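Oxidoreductase, 2OG-Fe(II) oxygenase family (Burkholderia pseudomallei, PDB 6N1F) binds a ferric ion and probably acts as an iron-dependent oxidoreductase of the 2-oxoglutarate oxygenase family. Local coordinates at residues 65-77 with 86-98. Residues are numbered along the deposited sequence; the frame is centred on the assembly and turned at random.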
loop_
_atom_site.group_PDB
_atom_site.type_symbol
_atom_site.label_atom_id
_atom_site.label_comp_id
_atom_site.label_asym_id
_atom_site.label_seq_id
_atom_site.Cartn_x
_atom_site.Cartn_y
_atom_site.Cartn_z
ATOM N N ILE A 65 -5.126 -5.531 -13.399
ATOM C CA ILE A 65 -4.838 -4.241 -12.774
ATOM C C ILE A 65 -3.729 -3.524 -13.525
ATOM O O ILE A 65 -3.816 -2.317 -13.791
ATOM C CB ILE A 65 -4.474 -4.435 -11.291
ATOM C CG1 ILE A 65 -5.690 -4.916 -10.501
ATOM C CG2 ILE A 65 -3.871 -3.141 -10.710
ATOM C CD1 ILE A 65 -5.327 -5.392 -9.115
ATOM N N ASP A 66 -2.692 -4.265 -13.918
ATOM C CA ASP A 66 -1.570 -3.667 -14.635
ATOM C C ASP A 66 -2.004 -3.089 -15.978
ATOM O O ASP A 66 -1.605 -1.973 -16.338
ATOM C CB ASP A 66 -0.464 -4.700 -14.831
ATOM C CG ASP A 66 0.902 -4.133 -14.550
ATOM O OD1 ASP A 66 1.000 -2.895 -14.386
ATOM O OD2 ASP A 66 1.871 -4.919 -14.478
ATOM N N ALA A 67 -2.810 -3.833 -16.741
ATOM C CA ALA A 67 -3.306 -3.309 -18.012
ATOM C C ALA A 67 -4.178 -2.081 -17.793
ATOM O O ALA A 67 -4.122 -1.122 -18.570
ATOM C CB ALA A 67 -4.089 -4.388 -18.763
ATOM N N LEU A 68 -4.976 -2.084 -16.729
ATOM C CA LEU A 68 -5.896 -0.976 -16.499
ATOM C C LEU A 68 -5.164 0.282 -16.049
ATOM O O LEU A 68 -5.466 1.380 -16.528
ATOM C CB LEU A 68 -6.951 -1.377 -15.471
ATOM C CG LEU A 68 -8.034 -2.354 -15.926
ATOM C CD1 LEU A 68 -8.838 -2.835 -14.731
ATOM C CD2 LEU A 68 -8.941 -1.676 -16.928
ATOM N N GLN A 69 -4.204 0.154 -15.127
ATOM C CA GLN A 69 -3.548 1.359 -14.618
ATOM C C GLN A 69 -2.743 2.062 -15.708
ATOM O O GLN A 69 -2.634 3.299 -15.704
ATOM C CB GLN A 69 -2.674 1.015 -13.402
ATOM C CG GLN A 69 -1.612 -0.034 -13.645
ATOM C CD GLN A 69 -0.332 0.569 -14.168
ATOM O OE1 GLN A 69 -0.033 1.733 -13.897
ATOM N NE2 GLN A 69 0.424 -0.208 -14.939
ATOM N N ALA A 70 -2.213 1.303 -16.671
ATOM C CA ALA A 70 -1.502 1.907 -17.792
ATOM C C ALA A 70 -2.350 2.964 -18.499
ATOM O O ALA A 70 -1.833 4.001 -18.929
ATOM C CB ALA A 70 -1.068 0.816 -18.773
ATOM N N ARG A 71 -3.661 2.723 -18.615
ATOM C CA ARG A 71 -4.576 3.640 -19.293
ATOM C C ARG A 71 -4.788 4.945 -18.540
ATOM O O ARG A 71 -5.375 5.873 -19.101
ATOM C CB ARG A 71 -5.937 2.971 -19.506
ATOM C CG ARG A 71 -5.905 1.675 -20.319
ATOM C CD ARG A 71 -7.296 1.340 -20.846
ATOM N NE ARG A 71 -7.305 0.201 -21.765
ATOM C CZ ARG A 71 -7.000 0.268 -23.062
ATOM N NH1 ARG A 71 -6.646 1.423 -23.621
ATOM N NH2 ARG A 71 -7.042 -0.832 -23.802
ATOM N N LEU A 72 -4.339 5.038 -17.297
ATOM C CA LEU A 72 -4.589 6.194 -16.457
ATOM C C LEU A 72 -3.639 7.340 -16.793
ATOM O O LEU A 72 -2.543 7.122 -17.320
ATOM C CB LEU A 72 -4.439 5.806 -14.989
ATOM C CG LEU A 72 -5.457 4.780 -14.512
ATOM C CD1 LEU A 72 -5.238 4.466 -13.041
ATOM C CD2 LEU A 72 -6.845 5.317 -14.728
ATOM N N PRO A 73 -4.046 8.580 -16.507
ATOM C CA PRO A 73 -3.126 9.714 -16.672
ATOM C C PRO A 73 -2.065 9.750 -15.578
ATOM O O PRO A 73 -2.336 9.509 -14.397
ATOM C CB PRO A 73 -4.050 10.935 -16.592
ATOM C CG PRO A 73 -5.197 10.470 -15.785
ATOM C CD PRO A 73 -5.408 9.026 -16.161
ATOM N N GLU A 74 -0.848 10.083 -15.987
ATOM C CA GLU A 74 0.314 10.084 -15.120
ATOM C C GLU A 74 0.748 11.523 -14.864
ATOM O O GLU A 74 0.731 12.353 -15.776
ATOM C CB GLU A 74 1.438 9.282 -15.776
ATOM C CG GLU A 74 2.485 8.754 -14.836
ATOM C CD GLU A 74 3.351 7.683 -15.480
ATOM O OE1 GLU A 74 3.494 6.590 -14.882
ATOM O OE2 GLU A 74 3.889 7.938 -16.581
ATOM N N GLU A 75 1.117 11.822 -13.622
ATOM C CA GLU A 75 1.603 13.145 -13.263
ATOM C C GLU A 75 2.851 13.015 -12.402
ATOM O O GLU A 75 2.986 12.061 -11.627
ATOM C CB GLU A 75 0.536 13.964 -12.517
ATOM C CG GLU A 75 0.155 13.423 -11.146
ATOM C CD GLU A 75 -1.294 13.705 -10.780
ATOM O OE1 GLU A 75 -2.170 13.604 -11.669
ATOM O OE2 GLU A 75 -1.556 14.026 -9.601
ATOM N N PRO A 76 3.789 13.946 -12.534
ATOM C CA PRO A 76 5.018 13.864 -11.747
ATOM C C PRO A 76 4.794 14.331 -10.318
ATOM O O PRO A 76 3.974 15.210 -10.044
ATOM C CB PRO A 76 5.972 14.797 -12.500
ATOM C CG PRO A 76 5.072 15.820 -13.098
ATOM C CD PRO A 76 3.767 15.129 -13.412
ATOM N N VAL A 77 5.526 13.704 -9.400
ATOM C CA VAL A 77 5.452 14.032 -7.977
ATOM C C VAL A 77 6.833 13.883 -7.324
ATOM O O VAL A 77 7.877 13.982 -7.984
ATOM C CB VAL A 77 4.404 13.152 -7.248
ATOM C CG1 VAL A 77 4.615 13.202 -5.744
ATOM C CG2 VAL A 77 2.979 13.583 -7.596
ATOM N N HIS A 86 11.968 15.305 -11.112
ATOM C CA HIS A 86 10.889 14.385 -11.471
ATOM C C HIS A 86 11.367 12.937 -11.567
ATOM O O HIS A 86 11.788 12.497 -12.633
ATOM C CB HIS A 86 10.266 14.786 -12.808
ATOM C CG HIS A 86 9.525 16.085 -12.777
ATOM N ND1 HIS A 86 9.039 16.688 -13.918
ATOM C CD2 HIS A 86 9.180 16.894 -11.748
ATOM C CE1 HIS A 86 8.430 17.815 -13.594
ATOM N NE2 HIS A 86 8.501 17.962 -12.284
ATOM N N ASP A 87 11.296 12.182 -10.471
ATOM C CA ASP A 87 11.677 10.778 -10.525
ATOM C C ASP A 87 10.613 9.836 -9.971
ATOM O O ASP A 87 10.852 8.623 -9.911
ATOM C CB ASP A 87 13.016 10.551 -9.802
ATOM C CG ASP A 87 13.015 11.086 -8.393
ATOM O OD1 ASP A 87 11.938 11.526 -7.935
ATOM O OD2 ASP A 87 14.093 11.067 -7.750
ATOM N N ILE A 88 9.446 10.347 -9.589
ATOM C CA ILE A 88 8.301 9.519 -9.233
ATOM C C ILE A 88 7.092 10.026 -10.004
ATOM O O ILE A 88 6.809 11.229 -10.001
ATOM C CB ILE A 88 8.029 9.535 -7.717
ATOM C CG1 ILE A 88 9.204 8.917 -6.985
ATOM C CG2 ILE A 88 6.785 8.765 -7.407
ATOM C CD1 ILE A 88 8.981 8.757 -5.526
ATOM N N TYR A 89 6.397 9.113 -10.680
ATOM C CA TYR A 89 5.205 9.430 -11.455
ATOM C C TYR A 89 4.014 8.690 -10.860
ATOM O O TYR A 89 4.094 7.484 -10.598
ATOM C CB TYR A 89 5.402 9.067 -12.929
ATOM C CG TYR A 89 6.324 10.021 -13.654
ATOM C CD1 TYR A 89 5.824 11.124 -14.329
ATOM C CD2 TYR A 89 7.697 9.829 -13.642
ATOM C CE1 TYR A 89 6.663 12.005 -14.987
ATOM C CE2 TYR A 89 8.547 10.701 -14.289
ATOM C CZ TYR A 89 8.026 11.787 -14.960
ATOM O OH TYR A 89 8.876 12.650 -15.607
ATOM N N VAL A 90 2.916 9.414 -10.653
ATOM C CA VAL A 90 1.776 8.943 -9.874
ATOM C C VAL A 90 0.540 8.910 -10.769
ATOM O O VAL A 90 0.255 9.882 -11.481
ATOM C CB VAL A 90 1.551 9.834 -8.635
ATOM C CG1 VAL A 90 0.302 9.425 -7.882
ATOM C CG2 VAL A 90 2.759 9.742 -7.709
ATOM N N ARG A 91 -0.180 7.788 -10.737
ATOM C CA ARG A 91 -1.464 7.624 -11.418
ATOM C C ARG A 91 -2.546 7.493 -10.359
ATOM O O ARG A 91 -2.661 6.450 -9.711
ATOM C CB ARG A 91 -1.443 6.403 -12.332
ATOM C CG ARG A 91 -0.794 6.670 -13.655
ATOM C CD ARG A 91 -0.232 5.405 -14.261
ATOM N NE ARG A 91 0.037 5.579 -15.685
ATOM C CZ ARG A 91 0.661 4.685 -16.442
ATOM N NH1 ARG A 91 1.087 3.556 -15.908
ATOM N NH2 ARG A 91 0.855 4.920 -17.734
ATOM N N ARG A 92 -3.330 8.543 -10.176
ATOM C CA ARG A 92 -4.296 8.560 -9.092
ATOM C C ARG A 92 -5.551 7.773 -9.457
ATOM O O ARG A 92 -6.037 7.819 -10.589
ATOM C CB ARG A 92 -4.654 9.998 -8.729
ATOM C CG ARG A 92 -3.443 10.826 -8.439
ATOM C CD ARG A 92 -3.769 12.056 -7.628
ATOM N NE ARG A 92 -2.568 12.867 -7.458
ATOM C CZ ARG A 92 -1.626 12.619 -6.555
ATOM N NH1 ARG A 92 -1.753 11.588 -5.728
ATOM N NH2 ARG A 92 -0.562 13.403 -6.476
ATOM N N ILE A 93 -6.041 7.016 -8.489
ATOM C CA ILE A 93 -7.305 6.306 -8.587
ATOM C C ILE A 93 -8.349 6.931 -7.672
ATOM O O ILE A 93 -9.477 7.208 -8.086
ATOM C CB ILE A 93 -7.104 4.809 -8.265
ATOM C CG1 ILE A 93 -6.407 4.108 -9.441
ATOM C CG2 ILE A 93 -8.433 4.143 -7.938
ATOM C CD1 ILE A 93 -5.327 3.070 -9.042
HETATM N N MSE A 94 -7.973 7.187 -6.429
HETATM C CA MSE A 94 -8.820 7.878 -5.478
HETATM C C MSE A 94 -8.035 8.912 -4.671
HETATM O O MSE A 94 -6.949 8.599 -4.177
HETATM C CB MSE A 94 -9.448 6.865 -4.552
HETATM C CG MSE A 94 -10.174 7.452 -3.405
HETATM SE SE MSE A 94 -11.527 6.165 -2.924
HETATM C CE MSE A 94 -12.850 6.581 -4.277
ATOM N N VAL A 95 -8.581 10.125 -4.529
ATOM C CA VAL A 95 -7.927 11.206 -3.800
ATOM C C VAL A 95 -8.678 11.457 -2.496
ATOM O O VAL A 95 -9.868 11.162 -2.366
ATOM C CB VAL A 95 -7.837 12.503 -4.633
ATOM C CG1 VAL A 95 -7.122 12.260 -5.950
ATOM C CG2 VAL A 95 -9.216 13.078 -4.874
ATOM N N ASP A 96 -7.968 12.047 -1.522
ATOM C CA ASP A 96 -8.484 12.232 -0.162
ATOM C C ASP A 96 -7.913 13.525 0.440
ATOM O O ASP A 96 -7.135 13.514 1.394
ATOM C CB ASP A 96 -8.151 11.020 0.712
ATOM C CG ASP A 96 -8.830 11.071 2.064
ATOM O OD1 ASP A 96 -9.790 11.852 2.209
ATOM O OD2 ASP A 96 -8.399 10.339 2.980
ATOM N N ARG A 97 -8.339 14.668 -0.100
ATOM C CA ARG A 97 -7.745 15.954 0.258
ATOM C C ARG A 97 -8.160 16.424 1.650
ATOM O O ARG A 97 -9.254 16.119 2.138
ATOM C CB ARG A 97 -8.131 17.024 -0.759
ATOM C CG ARG A 97 -7.638 16.736 -2.149
ATOM C CD ARG A 97 -7.895 17.902 -3.065
ATOM N NE ARG A 97 -7.948 17.451 -4.449
ATOM C CZ ARG A 97 -9.065 17.089 -5.069
ATOM N NH1 ARG A 97 -10.227 17.132 -4.430
ATOM N NH2 ARG A 97 -9.021 16.686 -6.332
ATOM N N ALA A 98 -7.273 17.210 2.270
ATOM C CA ALA A 98 -7.503 17.723 3.617
ATOM C C ALA A 98 -8.823 18.471 3.691
ATOM O O ALA A 98 -9.100 19.354 2.874
ATOM C CB ALA A 98 -6.354 18.642 4.040
#
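Glu75 and Val90 face each other as the antiparallel hydrogen-bonded pair of a beta hairpin, strands 75-76 and 88-92, at one border of the large antiparallel sheet of the double-stranded beta-helix (jelly-roll) fold characteristic of 2OG-Fe(II) oxygenases. Their backbones exchange two bonds, Val90 N to Glu75 O at 2.8 Å and Glu75 N to Val90 O at 3.0 Å; Val77 N adds a third to Ile88 O. Pro76, lacking an N-H, sits in the non-hydrogen-bonded pair with Tyr89, where none is needed. Strand 88-92 also pairs with strand 137-147.

Polar side chains extend the pairing beyond the ladder, Arg91 reaching residues before strand 75-76 and Arg92 the strand itself. The extended chain of Arg91 lets NH1 donate to Gln69 OE1 at 2.9 Å, the amide and guanidinium planes 63° apart. Gln69 CG lies between backbone N and carbonyl carbon (chi1 57°) and the chain bends at chi2, bringing the amide round to this arginine, while NE2 bonds weakly to Asp66. Arg91 NE also makes a weak bond to Leu72 O. The guanidinium is sandwiched: Gln69 O and Ala70 CA lie over one face, and the Glu74 carboxylate stacks on the opposite one, a long, purely electrostatic pairing. On the face carrying Glu75 and Val90, Arg92 NE donates to Glu75 OE2 at 2.6 Å in a salt bridge, from above the carboxylate plane.

Apolar contacts are scattered. Val77 CB meets Val90 CG2 at 3.8 Å on the Glu75 side, and Leu72 CD1 abuts Ile93 CG1 at a corner of the chain, where Ile93 and Met94 face Cys141 in a classic beta bulge. At the hairpin's loop end, Pro76 CB makes a CH-pi contact over the His86 ring, 3.8 Å from its centroid and 8° off the normal.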